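Local coordinates for uncharacterized conserved protein (Vibrio parahaemolyticus, PDB 3MUQ) that is of unknown function but probably binds a small ligand, as in the periplasmic substrate-binding proteins whose fold family it shares, at residues 104-118 / 130-142. Sequence-based numbering, arbitrary orientation.
Sequences VLDVFKEIANKNATF and KEMGFWAQTKIEP
Phe108 drives its ring edge into the face of Trp135, CD2 lying 3.4 Å from CE2 of the indole, with the two ring planes 54° apart. Its chi1 of -84° sets CG anti to the carbonyl carbon and sends the ring into the hole formed by Glu131, Phe134, Trp135 and Thr138, knob-into-hole fashion. Phe108 CB also sits over the six-membered ring of Trp135, a CH-pi contact. Phe134 meets Phe108 twice: its CB rests over one face, 4.0 Å from the centroid of the Phe108 ring, and its own ring turns edge-on toward Phe108. Phe118 completes the aromatic cluster, taking the edge of Trp135 on its face in a T-shaped pair.

Within its own helix the indole is held by Glu131: Trp135 NE1 donates to Glu131 OE2 at 2.9 Å, the acceptor lying almost in the ring plane and offering its anti lone pair. Pro142 CG, from the loop after the helix, lies over the rim of the face opposite Phe108. Tyr147 OH also bonds Glu131 OE2, and Ser120 OG holds OE1, so both oxygens of this buried carboxylate are engaged.

Outside the cluster the contact is aliphatic. Leu105 CD2 reaches Thr138 CG2 at 3.8 Å. The Thr138 hydroxyl turns back to its own helix, giving a 2.7 Å bond from OG1 to Trp135 O. Lys109, extended beyond CG, runs past Thr138 and presses against Ile140, with Lys109 CG only 3.3 Å from Ile140 CD1, tighter than usual.

The axes of 104-113 and 130-138 cross at -82° and come within 9.4 Å, joining two helices of the PBP-superfamily domain. Phe108 touches Ile88 of strand 78-90 and Phe134 touches Met169 of strand 168-171, while strand 118-120 pairs in parallel with strand 147-149.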
loop_
_atom_site.group_PDB
_atom_site.type_symbol
_atom_site.label_atom_id
_atom_site.label_comp_id
_atom_site.label_asym_id
_atom_site.label_seq_id
_atom_site.Cartn_x
_atom_site.Cartn_y
_atom_site.Cartn_z
ATOM N N VAL A 104 -24.636 -4.709 -5.704
ATOM C CA VAL A 104 -24.701 -3.451 -4.990
ATOM C C VAL A 104 -25.638 -2.503 -5.745
ATOM O O VAL A 104 -26.242 -1.598 -5.155
ATOM C CB VAL A 104 -23.298 -2.822 -4.788
ATOM C CG1 VAL A 104 -22.653 -2.492 -6.117
ATOM C CG2 VAL A 104 -23.388 -1.583 -3.917
ATOM N N LEU A 105 -25.788 -2.716 -7.051
ATOM C CA LEU A 105 -26.720 -1.883 -7.806
ATOM C C LEU A 105 -28.173 -2.179 -7.387
ATOM O O LEU A 105 -28.981 -1.263 -7.266
ATOM C CB LEU A 105 -26.513 -2.024 -9.316
ATOM C CG LEU A 105 -25.128 -1.667 -9.866
ATOM C CD1 LEU A 105 -25.191 -1.636 -11.377
ATOM C CD2 LEU A 105 -24.617 -0.327 -9.348
ATOM N N ASP A 106 -28.494 -3.449 -7.138
ATOM C CA ASP A 106 -29.784 -3.795 -6.541
ATOM C C ASP A 106 -29.967 -3.112 -5.182
ATOM O O ASP A 106 -31.052 -2.606 -4.855
ATOM C CB ASP A 106 -29.926 -5.311 -6.374
ATOM C CG ASP A 106 -30.067 -6.031 -7.702
ATOM O OD1 ASP A 106 -30.404 -5.359 -8.707
ATOM O OD2 ASP A 106 -29.835 -7.263 -7.742
ATOM N N VAL A 107 -28.904 -3.099 -4.389
ATOM C CA VAL A 107 -28.957 -2.458 -3.085
ATOM C C VAL A 107 -29.290 -0.964 -3.213
ATOM O O VAL A 107 -30.198 -0.462 -2.545
ATOM C CB VAL A 107 -27.655 -2.671 -2.265
ATOM C CG1 VAL A 107 -27.693 -1.834 -1.012
ATOM C CG2 VAL A 107 -27.469 -4.164 -1.909
ATOM N N PHE A 108 -28.578 -0.253 -4.078
ATOM C CA PHE A 108 -28.859 1.173 -4.275
ATOM C C PHE A 108 -30.294 1.417 -4.752
ATOM O O PHE A 108 -31.009 2.247 -4.190
ATOM C CB PHE A 108 -27.834 1.813 -5.221
ATOM C CG PHE A 108 -26.561 2.239 -4.533
ATOM C CD1 PHE A 108 -25.904 1.377 -3.670
ATOM C CD2 PHE A 108 -26.022 3.502 -4.749
ATOM C CE1 PHE A 108 -24.728 1.770 -3.029
ATOM C CE2 PHE A 108 -24.847 3.900 -4.124
ATOM C CZ PHE A 108 -24.202 3.041 -3.263
ATOM N N LYS A 109 -30.726 0.660 -5.754
ATOM C CA LYS A 109 -32.067 0.825 -6.300
ATOM C C LYS A 109 -33.133 0.610 -5.229
ATOM O O LYS A 109 -34.096 1.369 -5.143
ATOM C CB LYS A 109 -32.291 -0.145 -7.461
ATOM C CG LYS A 109 -31.498 0.197 -8.702
ATOM C CD LYS A 109 -31.494 -0.938 -9.713
ATOM C CE LYS A 109 -30.524 -0.640 -10.847
ATOM N NZ LYS A 109 -30.368 -1.787 -11.782
ATOM N N GLU A 110 -32.942 -0.432 -4.422
ATOM C CA GLU A 110 -33.879 -0.806 -3.372
ATOM C C GLU A 110 -33.964 0.290 -2.299
ATOM O O GLU A 110 -35.045 0.652 -1.838
ATOM C CB GLU A 110 -33.417 -2.130 -2.755
ATOM C CG GLU A 110 -34.441 -2.895 -1.938
ATOM C CD GLU A 110 -34.300 -4.405 -2.118
ATOM O OE1 GLU A 110 -34.735 -5.164 -1.218
ATOM O OE2 GLU A 110 -33.755 -4.833 -3.165
ATOM N N ILE A 111 -32.812 0.806 -1.888
ATOM C CA ILE A 111 -32.771 1.892 -0.913
ATOM C C ILE A 111 -33.537 3.110 -1.442
ATOM O O ILE A 111 -34.364 3.718 -0.735
ATOM C CB ILE A 111 -31.313 2.268 -0.576
ATOM C CG1 ILE A 111 -30.710 1.200 0.356
ATOM C CG2 ILE A 111 -31.244 3.654 0.046
ATOM C CD1 ILE A 111 -29.255 1.453 0.766
ATOM N N ALA A 112 -33.290 3.455 -2.702
ATOM C CA ALA A 112 -33.974 4.599 -3.297
ATOM C C ALA A 112 -35.477 4.350 -3.422
ATOM O O ALA A 112 -36.280 5.203 -3.057
ATOM C CB ALA A 112 -33.375 4.946 -4.638
ATOM N N ASN A 113 -35.859 3.174 -3.915
ATOM C CA ASN A 113 -37.285 2.910 -4.150
ATOM C C ASN A 113 -38.103 2.760 -2.867
ATOM O O ASN A 113 -39.309 2.996 -2.861
ATOM C CB ASN A 113 -37.492 1.726 -5.099
ATOM C CG ASN A 113 -36.943 1.998 -6.503
ATOM O OD1 ASN A 113 -37.023 3.120 -7.010
ATOM N ND2 ASN A 113 -36.387 0.968 -7.135
ATOM N N LYS A 114 -37.445 2.399 -1.771
ATOM C CA LYS A 114 -38.135 2.325 -0.496
ATOM C C LYS A 114 -38.004 3.643 0.264
ATOM O O LYS A 114 -38.562 3.815 1.357
ATOM C CB LYS A 114 -37.632 1.147 0.338
ATOM C CG LYS A 114 -37.765 -0.197 -0.363
ATOM C CD LYS A 114 -38.212 -1.270 0.606
ATOM C CE LYS A 114 -38.005 -2.655 0.028
ATOM N NZ LYS A 114 -38.059 -3.685 1.100
ATOM N N ASN A 115 -37.296 4.590 -0.336
ATOM C CA ASN A 115 -37.027 5.853 0.333
ATOM C C ASN A 115 -36.517 5.643 1.769
ATOM O O ASN A 115 -36.953 6.308 2.718
ATOM C CB ASN A 115 -38.257 6.762 0.308
ATOM C CG ASN A 115 -37.921 8.173 0.706
ATOM O OD1 ASN A 115 -36.908 8.734 0.275
ATOM N ND2 ASN A 115 -38.748 8.751 1.565
ATOM N N ALA A 116 -35.602 4.695 1.913
ATOM C CA ALA A 116 -34.861 4.502 3.155
ATOM C C ALA A 116 -33.892 5.659 3.368
ATOM O O ALA A 116 -33.567 6.395 2.440
ATOM C CB ALA A 116 -34.090 3.192 3.100
ATOM N N THR A 117 -33.414 5.829 4.587
ATOM C CA THR A 117 -32.462 6.895 4.845
ATOM C C THR A 117 -31.063 6.507 4.334
ATOM O O THR A 117 -30.581 5.399 4.587
ATOM C CB THR A 117 -32.454 7.286 6.341
ATOM O OG1 THR A 117 -33.714 7.889 6.669
ATOM C CG2 THR A 117 -31.330 8.281 6.647
ATOM N N PHE A 118 -30.431 7.415 3.583
ATOM C CA PHE A 118 -29.089 7.172 3.046
ATOM C C PHE A 118 -28.211 8.398 3.225
ATOM O O PHE A 118 -28.563 9.497 2.800
ATOM C CB PHE A 118 -29.143 6.797 1.560
ATOM C CG PHE A 118 -27.821 6.369 1.011
ATOM C CD1 PHE A 118 -27.481 5.020 0.956
ATOM C CD2 PHE A 118 -26.897 7.316 0.578
ATOM C CE1 PHE A 118 -26.255 4.632 0.471
ATOM C CE2 PHE A 118 -25.668 6.930 0.096
ATOM C CZ PHE A 118 -25.346 5.588 0.039
ATOM N N LYS A 130 -17.114 7.511 -5.842
ATOM C CA LYS A 130 -17.499 6.129 -6.042
ATOM C C LYS A 130 -18.993 5.900 -5.764
ATOM O O LYS A 130 -19.655 5.133 -6.467
ATOM C CB LYS A 130 -16.656 5.195 -5.186
ATOM C CG LYS A 130 -17.118 3.756 -5.321
ATOM C CD LYS A 130 -16.031 2.771 -4.983
ATOM C CE LYS A 130 -16.353 1.393 -5.551
ATOM N NZ LYS A 130 -15.925 1.235 -6.968
ATOM N N GLU A 131 -19.526 6.552 -4.736
ATOM C CA GLU A 131 -20.945 6.418 -4.453
ATOM C C GLU A 131 -21.753 6.940 -5.641
ATOM O O GLU A 131 -22.726 6.310 -6.073
ATOM C CB GLU A 131 -21.326 7.183 -3.191
ATOM C CG GLU A 131 -22.829 7.236 -2.959
ATOM C CD GLU A 131 -23.267 8.568 -2.412
ATOM O OE1 GLU A 131 -22.399 9.286 -1.871
ATOM O OE2 GLU A 131 -24.466 8.910 -2.545
HETATM N N MSE A 132 -21.335 8.088 -6.168
HETATM C CA MSE A 132 -22.021 8.720 -7.301
HETATM C C MSE A 132 -21.970 7.884 -8.573
HETATM O O MSE A 132 -22.904 7.900 -9.379
HETATM C CB MSE A 132 -21.480 10.124 -7.546
HETATM C CG MSE A 132 -21.580 11.030 -6.313
HETATM SE SE MSE A 132 -23.391 11.160 -5.528
HETATM C CE MSE A 132 -23.724 9.345 -5.085
ATOM N N GLY A 133 -20.880 7.152 -8.745
ATOM C CA GLY A 133 -20.752 6.251 -9.871
ATOM C C GLY A 133 -21.809 5.165 -9.834
ATOM O O GLY A 133 -22.388 4.820 -10.859
ATOM N N PHE A 134 -22.061 4.613 -8.654
ATOM C CA PHE A 134 -23.058 3.563 -8.540
ATOM C C PHE A 134 -24.441 4.115 -8.844
ATOM O O PHE A 134 -25.210 3.491 -9.562
ATOM C CB PHE A 134 -23.035 2.916 -7.157
ATOM C CG PHE A 134 -21.804 2.105 -6.883
ATOM C CD1 PHE A 134 -21.151 1.440 -7.910
ATOM C CD2 PHE A 134 -21.308 1.988 -5.593
ATOM C CE1 PHE A 134 -20.023 0.685 -7.660
ATOM C CE2 PHE A 134 -20.172 1.238 -5.334
ATOM C CZ PHE A 134 -19.531 0.581 -6.369
ATOM N N TRP A 135 -24.763 5.288 -8.306
ATOM C CA TRP A 135 -26.044 5.901 -8.637
ATOM C C TRP A 135 -26.155 6.053 -10.146
ATOM O O TRP A 135 -27.185 5.721 -10.724
ATOM C CB TRP A 135 -26.256 7.256 -7.942
ATOM C CG TRP A 135 -26.502 7.155 -6.454
ATOM C CD1 TRP A 135 -25.758 7.722 -5.468
ATOM C CD2 TRP A 135 -27.547 6.424 -5.791
ATOM N NE1 TRP A 135 -26.262 7.400 -4.229
ATOM C CE2 TRP A 135 -27.366 6.609 -4.398
ATOM C CE3 TRP A 135 -28.612 5.634 -6.236
ATOM C CZ2 TRP A 135 -28.209 6.034 -3.452
ATOM C CZ3 TRP A 135 -29.455 5.072 -5.296
ATOM C CH2 TRP A 135 -29.245 5.264 -3.920
ATOM N N ALA A 136 -25.098 6.544 -10.785
ATOM C CA ALA A 136 -25.124 6.727 -12.239
ATOM C C ALA A 136 -25.392 5.398 -12.951
ATOM O O ALA A 136 -26.191 5.340 -13.879
ATOM C CB ALA A 136 -23.834 7.363 -12.741
ATOM N N GLN A 137 -24.748 4.329 -12.496
ATOM C CA GLN A 137 -24.974 3.010 -13.086
ATOM C C GLN A 137 -26.393 2.491 -12.885
ATOM O O GLN A 137 -26.903 1.758 -13.725
ATOM C CB GLN A 137 -23.984 1.994 -12.541
ATOM C CG GLN A 137 -22.564 2.214 -13.024
ATOM C CD GLN A 137 -21.575 1.352 -12.281
ATOM O OE1 GLN A 137 -21.663 0.123 -12.309
ATOM N NE2 GLN A 137 -20.626 1.992 -11.595
ATOM N N THR A 138 -27.023 2.847 -11.768
ATOM C CA THR A 138 -28.393 2.401 -11.513
ATOM C C THR A 138 -29.369 3.222 -12.330
ATOM O O THR A 138 -30.538 2.868 -12.448
ATOM C CB THR A 138 -28.791 2.504 -10.025
ATOM O OG1 THR A 138 -28.821 3.883 -9.614
ATOM C CG2 THR A 138 -27.824 1.700 -9.151
ATOM N N LYS A 139 -28.865 4.314 -12.898
ATOM C CA LYS A 139 -29.669 5.254 -13.668
ATOM C C LYS A 139 -30.648 6.002 -12.779
ATOM O O LYS A 139 -31.546 6.684 -13.273
ATOM C CB LYS A 139 -30.421 4.561 -14.811
ATOM C CG LYS A 139 -29.613 4.358 -16.091
ATOM C CD LYS A 139 -28.718 3.130 -16.004
ATOM C CE LYS A 139 -27.907 2.941 -17.281
ATOM N NZ LYS A 139 -26.653 2.165 -17.040
ATOM N N ILE A 140 -30.482 5.869 -11.468
ATOM C CA ILE A 140 -31.257 6.670 -10.531
ATOM C C ILE A 140 -30.482 7.928 -10.184
ATOM O O ILE A 140 -29.263 7.893 -10.028
ATOM C CB ILE A 140 -31.558 5.913 -9.217
ATOM C CG1 ILE A 140 -32.607 4.828 -9.445
ATOM C CG2 ILE A 140 -32.056 6.872 -8.148
ATOM C CD1 ILE A 140 -32.075 3.422 -9.281
ATOM N N GLU A 141 -31.189 9.044 -10.068
ATOM C CA GLU A 141 -30.602 10.247 -9.516
ATOM C C GLU A 141 -30.935 10.251 -8.037
ATOM O O GLU A 141 -32.087 10.025 -7.663
ATOM C CB GLU A 141 -31.178 11.480 -10.190
ATOM C CG GLU A 141 -30.493 12.759 -9.787
ATOM C CD GLU A 141 -30.456 13.762 -10.918
ATOM O OE1 GLU A 141 -30.498 13.335 -12.094
ATOM O OE2 GLU A 141 -30.377 14.975 -10.629
ATOM N N PRO A 142 -29.926 10.478 -7.185
ATOM C CA PRO A 142 -30.147 10.390 -5.741
ATOM C C PRO A 142 -30.961 11.590 -5.285
ATOM O O PRO A 142 -30.406 12.545 -4.741
ATOM C CB PRO A 142 -28.732 10.464 -5.158
ATOM C CG PRO A 142 -27.802 10.338 -6.327
ATOM C CD PRO A 142 -28.546 10.860 -7.503
#